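PDB 2E3U: K Homology domain-containing protein from Pyrococcus horikoshii, which probably binds RNA through its K homology domains and is regarded as an archaeal Dim2p, a preribosomal RNA processing factor. Local coordinates for residues 141-146 / 183-188; 97-102 / 170-175; 68-71 / 76-79. All blocks are in the same frame, centred on the assembly; numbering follows the deposited sequence.

Contact 1: 141-146 / 183-188; sequences GRIIGR and TAIEKL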
# COMPACT_ATOMS: atom_id res chain seq x y z
N GLY A 141 4.77 -11.97 11.62
CA GLY A 141 4.21 -13.33 11.62
C GLY A 141 2.84 -13.36 12.27
O GLY A 141 1.97 -14.13 11.88
N ARG A 142 2.67 -12.52 13.28
CA ARG A 142 1.39 -12.36 13.95
C ARG A 142 0.34 -11.75 13.04
O ARG A 142 -0.83 -12.12 13.13
CB ARG A 142 1.56 -11.46 15.16
CG ARG A 142 2.17 -12.11 16.38
CD ARG A 142 2.40 -11.00 17.41
NE ARG A 142 2.65 -11.51 18.75
CZ ARG A 142 3.86 -11.73 19.27
NH1 ARG A 142 4.95 -11.50 18.55
NH2 ARG A 142 3.96 -12.19 20.51
N ILE A 143 0.75 -10.81 12.19
CA ILE A 143 -0.18 -10.19 11.22
C ILE A 143 -0.51 -11.15 10.04
O ILE A 143 -1.67 -11.27 9.63
CB ILE A 143 0.33 -8.79 10.71
CG1 ILE A 143 0.47 -7.82 11.90
CG2 ILE A 143 -0.62 -8.18 9.69
CD1 ILE A 143 1.56 -6.74 11.75
N ILE A 144 0.52 -11.81 9.52
CA ILE A 144 0.46 -12.65 8.33
C ILE A 144 -0.23 -13.99 8.64
O ILE A 144 -1.07 -14.43 7.86
CB ILE A 144 1.90 -12.85 7.77
CG1 ILE A 144 2.37 -11.55 7.10
CG2 ILE A 144 2.02 -14.00 6.75
CD1 ILE A 144 3.81 -11.56 6.69
N GLY A 145 0.12 -14.61 9.78
CA GLY A 145 -0.39 -15.90 10.18
C GLY A 145 0.32 -17.07 9.50
O GLY A 145 1.22 -16.90 8.67
N ARG A 146 -0.11 -18.27 9.85
CA ARG A 146 0.38 -19.48 9.21
C ARG A 146 -0.06 -19.47 7.76
O ARG A 146 -1.24 -19.32 7.49
CB ARG A 146 -0.17 -20.72 9.92
CG ARG A 146 0.03 -22.01 9.17
CD ARG A 146 -0.65 -23.17 9.90
NE ARG A 146 -2.06 -23.36 9.52
CZ ARG A 146 -2.47 -24.00 8.43
NH1 ARG A 146 -1.59 -24.51 7.57
NH2 ARG A 146 -3.77 -24.15 8.19
N THR A 183 -7.19 -1.51 12.94
CA THR A 183 -7.55 -1.98 14.30
C THR A 183 -7.25 -3.48 14.56
O THR A 183 -6.66 -3.79 15.58
CB THR A 183 -9.02 -1.68 14.62
OG1 THR A 183 -9.26 -0.29 14.41
CG2 THR A 183 -9.33 -2.00 16.06
N ALA A 184 -7.62 -4.37 13.63
CA ALA A 184 -7.30 -5.80 13.72
C ALA A 184 -5.79 -6.04 13.80
O ALA A 184 -5.31 -6.81 14.62
CB ALA A 184 -7.87 -6.53 12.54
N ILE A 185 -5.06 -5.35 12.92
CA ILE A 185 -3.59 -5.45 12.84
C ILE A 185 -2.92 -5.00 14.15
O ILE A 185 -2.02 -5.66 14.64
CB ILE A 185 -3.07 -4.62 11.61
CG1 ILE A 185 -3.39 -5.34 10.30
CG2 ILE A 185 -1.58 -4.22 11.74
CD1 ILE A 185 -3.21 -4.41 9.05
N GLU A 186 -3.37 -3.87 14.70
CA GLU A 186 -2.94 -3.37 16.00
C GLU A 186 -3.15 -4.39 17.13
O GLU A 186 -2.22 -4.69 17.87
CB GLU A 186 -3.63 -2.02 16.31
CG GLU A 186 -3.01 -0.81 15.56
CD GLU A 186 -3.78 0.50 15.74
OE1 GLU A 186 -4.98 0.49 16.13
OE2 GLU A 186 -3.19 1.56 15.47
N LYS A 187 -4.37 -4.93 17.25
CA LYS A 187 -4.65 -6.07 18.14
C LYS A 187 -3.69 -7.26 18.00
O LYS A 187 -3.17 -7.76 18.98
CB LYS A 187 -6.09 -6.54 17.95
CG LYS A 187 -7.09 -5.60 18.55
CD LYS A 187 -8.46 -5.85 18.01
CE LYS A 187 -9.37 -4.72 18.44
NZ LYS A 187 -9.79 -4.92 19.86
N LEU A 188 -3.48 -7.71 16.77
CA LEU A 188 -2.60 -8.84 16.48
C LEU A 188 -1.15 -8.52 16.85
O LEU A 188 -0.45 -9.40 17.35
CB LEU A 188 -2.69 -9.24 15.02
CG LEU A 188 -3.98 -9.90 14.55
CD1 LEU A 188 -4.10 -9.73 13.03
CD2 LEU A 188 -4.06 -11.38 14.97
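R142 and I143 near the end of helix 136-144 meet I185 and L188 of helix 175-189. Both helices belong to a type I KH domain. They are the first and the last helix of its beta-alpha-alpha-beta-beta-alpha core.

R142 lies at the outer border of the contact. The methylene part of its side chain passes the L188 carbonyl, and R142 CD comes 3.3 Å from L188 O. The chain is extended from CG to NE (chi2 173°), which carries the guanidinium past this carbonyl and not into a bond with it. R142 NE stays 4.0 Å from L188 O. NH1 instead makes a weak hydrogen bond to R138 O in its own helix. The L188 side chain lies along the R142 carbonyl, with L188 CD2 3.8 Å from R142 O.

I143 comes next and is the apolar centre. The side chains of I143 and I185 pass at a slant and touch through two branches. I143 CG2 packs on I185 CG1 at 4.0 Å. I143 CD1 meets I185 CG2 at the same separation. I143 CA also lies 4.3 Å from L188 CD1. V169 of strand 168-173 touches both isoleucines, and I154 of helix 149-158 touches I185 and L188. The pair is therefore part of the buried core between sheet and helices.

G145 then leaves the helix and opens the GRKG sequence. This matches the GXXG loop of KH domains, which in relatives contacts the nucleic acid backbone. G145 has positive phi (81°). Its backbone still finishes the last helical turn, because G145 N donates to G141 O at 2.8 Å.

Contact 2: 97-102 / 170-175; sequences VLAIGR and AIIGNP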
# COMPACT_ATOMS: atom_id res chain seq x y z
N VAL A 97 2.69 4.50 -6.63
CA VAL A 97 4.15 4.39 -6.45
C VAL A 97 4.56 3.98 -5.02
O VAL A 97 5.37 3.03 -4.84
CB VAL A 97 4.86 5.73 -6.79
CG1 VAL A 97 6.35 5.67 -6.46
CG2 VAL A 97 4.63 6.07 -8.27
N LEU A 98 4.05 4.73 -4.04
CA LEU A 98 4.27 4.39 -2.61
C LEU A 98 3.77 2.99 -2.20
O LEU A 98 4.43 2.31 -1.43
CB LEU A 98 3.59 5.42 -1.69
CG LEU A 98 4.21 6.80 -1.63
CD1 LEU A 98 3.29 7.67 -0.79
CD2 LEU A 98 5.66 6.67 -1.01
N ALA A 99 2.58 2.61 -2.70
CA ALA A 99 1.99 1.30 -2.46
C ALA A 99 2.88 0.16 -3.03
O ALA A 99 3.15 -0.81 -2.35
CB ALA A 99 0.56 1.24 -3.05
N ILE A 100 3.30 0.29 -4.30
CA ILE A 100 4.28 -0.62 -4.90
C ILE A 100 5.60 -0.67 -4.07
O ILE A 100 6.12 -1.73 -3.76
CB ILE A 100 4.57 -0.23 -6.38
CG1 ILE A 100 3.27 -0.33 -7.20
CG2 ILE A 100 5.70 -1.14 -7.01
CD1 ILE A 100 3.37 0.28 -8.62
N GLY A 101 6.11 0.49 -3.70
CA GLY A 101 7.28 0.56 -2.87
C GLY A 101 7.15 -0.13 -1.54
O GLY A 101 8.15 -0.67 -1.04
N ARG A 102 5.95 -0.13 -0.97
CA ARG A 102 5.69 -0.80 0.31
C ARG A 102 5.19 -2.26 0.16
O ARG A 102 4.51 -2.83 1.04
CB ARG A 102 4.71 0.04 1.13
CG ARG A 102 5.31 1.34 1.64
CD ARG A 102 6.30 1.05 2.77
NE ARG A 102 7.68 0.94 2.34
CZ ARG A 102 8.61 0.17 2.92
NH1 ARG A 102 8.31 -0.63 3.93
NH2 ARG A 102 9.84 0.19 2.44
N ALA A 170 1.04 -1.79 5.02
CA ALA A 170 0.35 -0.77 4.21
C ALA A 170 -1.07 -1.25 3.87
O ALA A 170 -1.26 -2.43 3.64
CB ALA A 170 1.13 -0.44 2.94
N ILE A 171 -2.03 -0.34 3.86
CA ILE A 171 -3.44 -0.66 3.74
C ILE A 171 -4.05 0.21 2.64
O ILE A 171 -3.71 1.38 2.52
CB ILE A 171 -4.20 -0.45 5.06
CG1 ILE A 171 -3.42 -1.06 6.24
CG2 ILE A 171 -5.62 -1.06 4.96
CD1 ILE A 171 -4.04 -0.83 7.67
N ILE A 172 -4.90 -0.40 1.82
CA ILE A 172 -5.63 0.29 0.76
C ILE A 172 -7.09 -0.01 0.94
O ILE A 172 -7.47 -1.17 1.05
CB ILE A 172 -5.20 -0.12 -0.68
CG1 ILE A 172 -3.75 0.30 -0.96
CG2 ILE A 172 -6.11 0.55 -1.70
CD1 ILE A 172 -3.12 -0.39 -2.19
N GLY A 173 -7.91 1.02 1.02
CA GLY A 173 -9.29 0.86 1.37
C GLY A 173 -10.00 2.18 1.39
O GLY A 173 -9.36 3.22 1.35
N ASN A 174 -11.32 2.16 1.48
CA ASN A 174 -11.99 3.39 1.89
C ASN A 174 -11.67 3.64 3.39
O ASN A 174 -11.19 2.73 4.06
CB ASN A 174 -13.50 3.37 1.55
CG ASN A 174 -14.30 2.43 2.44
OD1 ASN A 174 -15.28 1.83 1.99
ND2 ASN A 174 -13.91 2.32 3.68
N PRO A 175 -11.90 4.86 3.91
CA PRO A 175 -11.42 5.12 5.26
C PRO A 175 -11.95 4.15 6.31
O PRO A 175 -11.28 3.89 7.31
CB PRO A 175 -11.96 6.53 5.55
CG PRO A 175 -12.00 7.16 4.16
CD PRO A 175 -12.58 6.04 3.35
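A170 and R102 meet through their beta carbons, and A99 adds a second touch on I172. These are small apolar contacts between the end of helix 87-101 and strand 168-173.

A170 has the most surface buried here. It sits on the central strand of a three-stranded sheet, and its methyl points at the helix end. A170 CB lies 4.0 Å from R102 CB. I121 of the neighbouring strand 118-123 touches both residues.

A99 is one helical turn back from R102. Its methyl meets the far end of an isoleucine, with A99 CB 4.1 Å from I172 CD1. With chi2 at 165° the I172 chain is extended, and CD1 is the atom that reaches A99. F104 and R111 also cover I172.

R102 is the first residue to leave helical geometry. R102 N still bonds to L98 O, at 2.9 Å. Only the base of its side chain packs on A170. The chain bends at chi2 and again at chi3 (95°), so the guanidinium turns away from A170. NH1 hydrogen-bonds to T168 OG1, and the R102 carbonyl O accepts from S163 OG. These two bonds tie the R102 end of the helix to strands 168-173 and 161-165.

I171, between A170 and I172, packs instead on helix 175-189. The sheet is covered by its own helix there and by helix 87-101 where A170 and I172 lie. This is the junction of two KH units in tandem, with the last helix of the first set against the beta sheet of the second.

Contact 3: 68-71 / 76-79; sequences TIDS and VWIT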
# COMPACT_ATOMS: atom_id res chain seq x y z
N THR A 68 9.04 9.97 -13.11
CA THR A 68 10.46 9.97 -13.40
C THR A 68 11.16 9.21 -12.30
O THR A 68 10.99 9.54 -11.13
CB THR A 68 11.03 11.41 -13.50
OG1 THR A 68 10.28 12.15 -14.46
CG2 THR A 68 12.53 11.38 -13.94
N ILE A 69 11.93 8.19 -12.66
CA ILE A 69 12.58 7.35 -11.65
C ILE A 69 14.10 7.49 -11.66
O ILE A 69 14.73 7.45 -12.71
CB ILE A 69 12.18 5.88 -11.80
CG1 ILE A 69 10.65 5.75 -11.87
CG2 ILE A 69 12.78 5.04 -10.63
CD1 ILE A 69 10.18 4.38 -12.24
N ASP A 70 14.69 7.69 -10.48
CA ASP A 70 16.14 7.52 -10.34
C ASP A 70 16.39 6.05 -9.91
O ASP A 70 16.01 5.65 -8.81
CB ASP A 70 16.65 8.49 -9.28
CG ASP A 70 18.13 8.71 -9.33
OD1 ASP A 70 18.52 9.87 -9.06
OD2 ASP A 70 18.91 7.75 -9.59
N SER A 71 17.00 5.26 -10.78
CA SER A 71 17.25 3.83 -10.52
C SER A 71 18.35 3.59 -9.48
O SER A 71 18.45 2.49 -8.93
CB SER A 71 17.59 3.09 -11.82
OG SER A 71 16.40 2.72 -12.52
N VAL A 76 11.56 9.02 -6.75
CA VAL A 76 10.54 9.12 -7.80
C VAL A 76 9.82 10.45 -7.77
O VAL A 76 9.39 10.90 -6.71
CB VAL A 76 9.50 7.96 -7.76
CG1 VAL A 76 8.62 7.94 -9.04
CG2 VAL A 76 10.19 6.57 -7.54
N TRP A 77 9.71 11.07 -8.95
CA TRP A 77 8.97 12.30 -9.17
C TRP A 77 7.68 12.04 -9.97
O TRP A 77 7.72 11.48 -11.05
CB TRP A 77 9.86 13.33 -9.93
CG TRP A 77 11.05 13.79 -9.17
CD1 TRP A 77 11.13 14.94 -8.44
CD2 TRP A 77 12.35 13.15 -9.05
NE1 TRP A 77 12.37 15.03 -7.87
CE2 TRP A 77 13.14 13.97 -8.23
CE3 TRP A 77 12.91 11.96 -9.58
CZ2 TRP A 77 14.48 13.64 -7.89
CZ3 TRP A 77 14.24 11.64 -9.25
CH2 TRP A 77 15.01 12.48 -8.41
N ILE A 78 6.55 12.47 -9.43
CA ILE A 78 5.29 12.37 -10.11
C ILE A 78 4.87 13.76 -10.53
O ILE A 78 4.61 14.61 -9.68
CB ILE A 78 4.20 11.66 -9.26
CG1 ILE A 78 4.65 10.26 -8.81
CG2 ILE A 78 2.87 11.57 -10.06
CD1 ILE A 78 5.43 10.20 -7.44
N THR A 79 4.82 13.99 -11.83
CA THR A 79 4.54 15.33 -12.34
C THR A 79 3.29 15.37 -13.22
O THR A 79 2.97 14.42 -13.94
CB THR A 79 5.77 15.98 -13.06
OG1 THR A 79 6.25 15.09 -14.06
CG2 THR A 79 6.92 16.21 -12.11
O HOH W 1 7.91 13.27 -13.19
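T68 with W77 and I69 with V76 are neighbouring antiparallel pairs in the beta hairpin of strands 65-69 and 75-80. The hairpin supplies the edge strand and the middle strand of the first KH sheet, near the protein surface.

T68 and W77 form the hydrogen-bonded pair. T68 N donates to W77 O at 2.9 Å, and W77 N returns a bond to T68 O at 3.0 Å. Both donors lie in the carbonyl plane. T68 O also lies at the indole edge, 3.5 Å from W77 CE3. Further along that edge, W77 CZ3 rests 4.0 Å from D70 CB. D70 OD2 accepts from E72 N. Y37 of strand 35-39 meets W77 edge-to-face.

I69 and V76 are the non-hydrogen-bonded pair. They lie side by side, with I69 CG1 4.1 Å from V76 CG1. I69 faces helix 42-49 and V76 faces helix 87-101.

One water joins T68 OG1, T79 OG1 and W77 O, donating to W77 O at 2.8 Å. W77 O thus accepts two bonds, one from backbone and one from solvent. The T68 face mixes a water-bridged polar cluster with the W77 indole; the I69 and V76 face is apolar.

In the fold
Contact 3 belongs to the first KH unit, contact 1 to the second, and contact 2 joins the two. Contacts 1 and 3 lie on opposite sides of the chain's centre, with their own centres about 33 Å apart. Contact 2 is about 17 Å from contact 1 and 18 Å from contact 3, centre to centre. I171 CD1 packs on I185 CD1 at 3.9 Å, and V97 CG1 meets V76 CG2 at 4.1 Å. Both touches use residues that take no part in contact 2 itself: I171 on the far face of its strand, and V97 farther back in helix 87-101. The end of segment 141-146 enters the GRKG loop, which by analogy with other KH domains probably faces RNA.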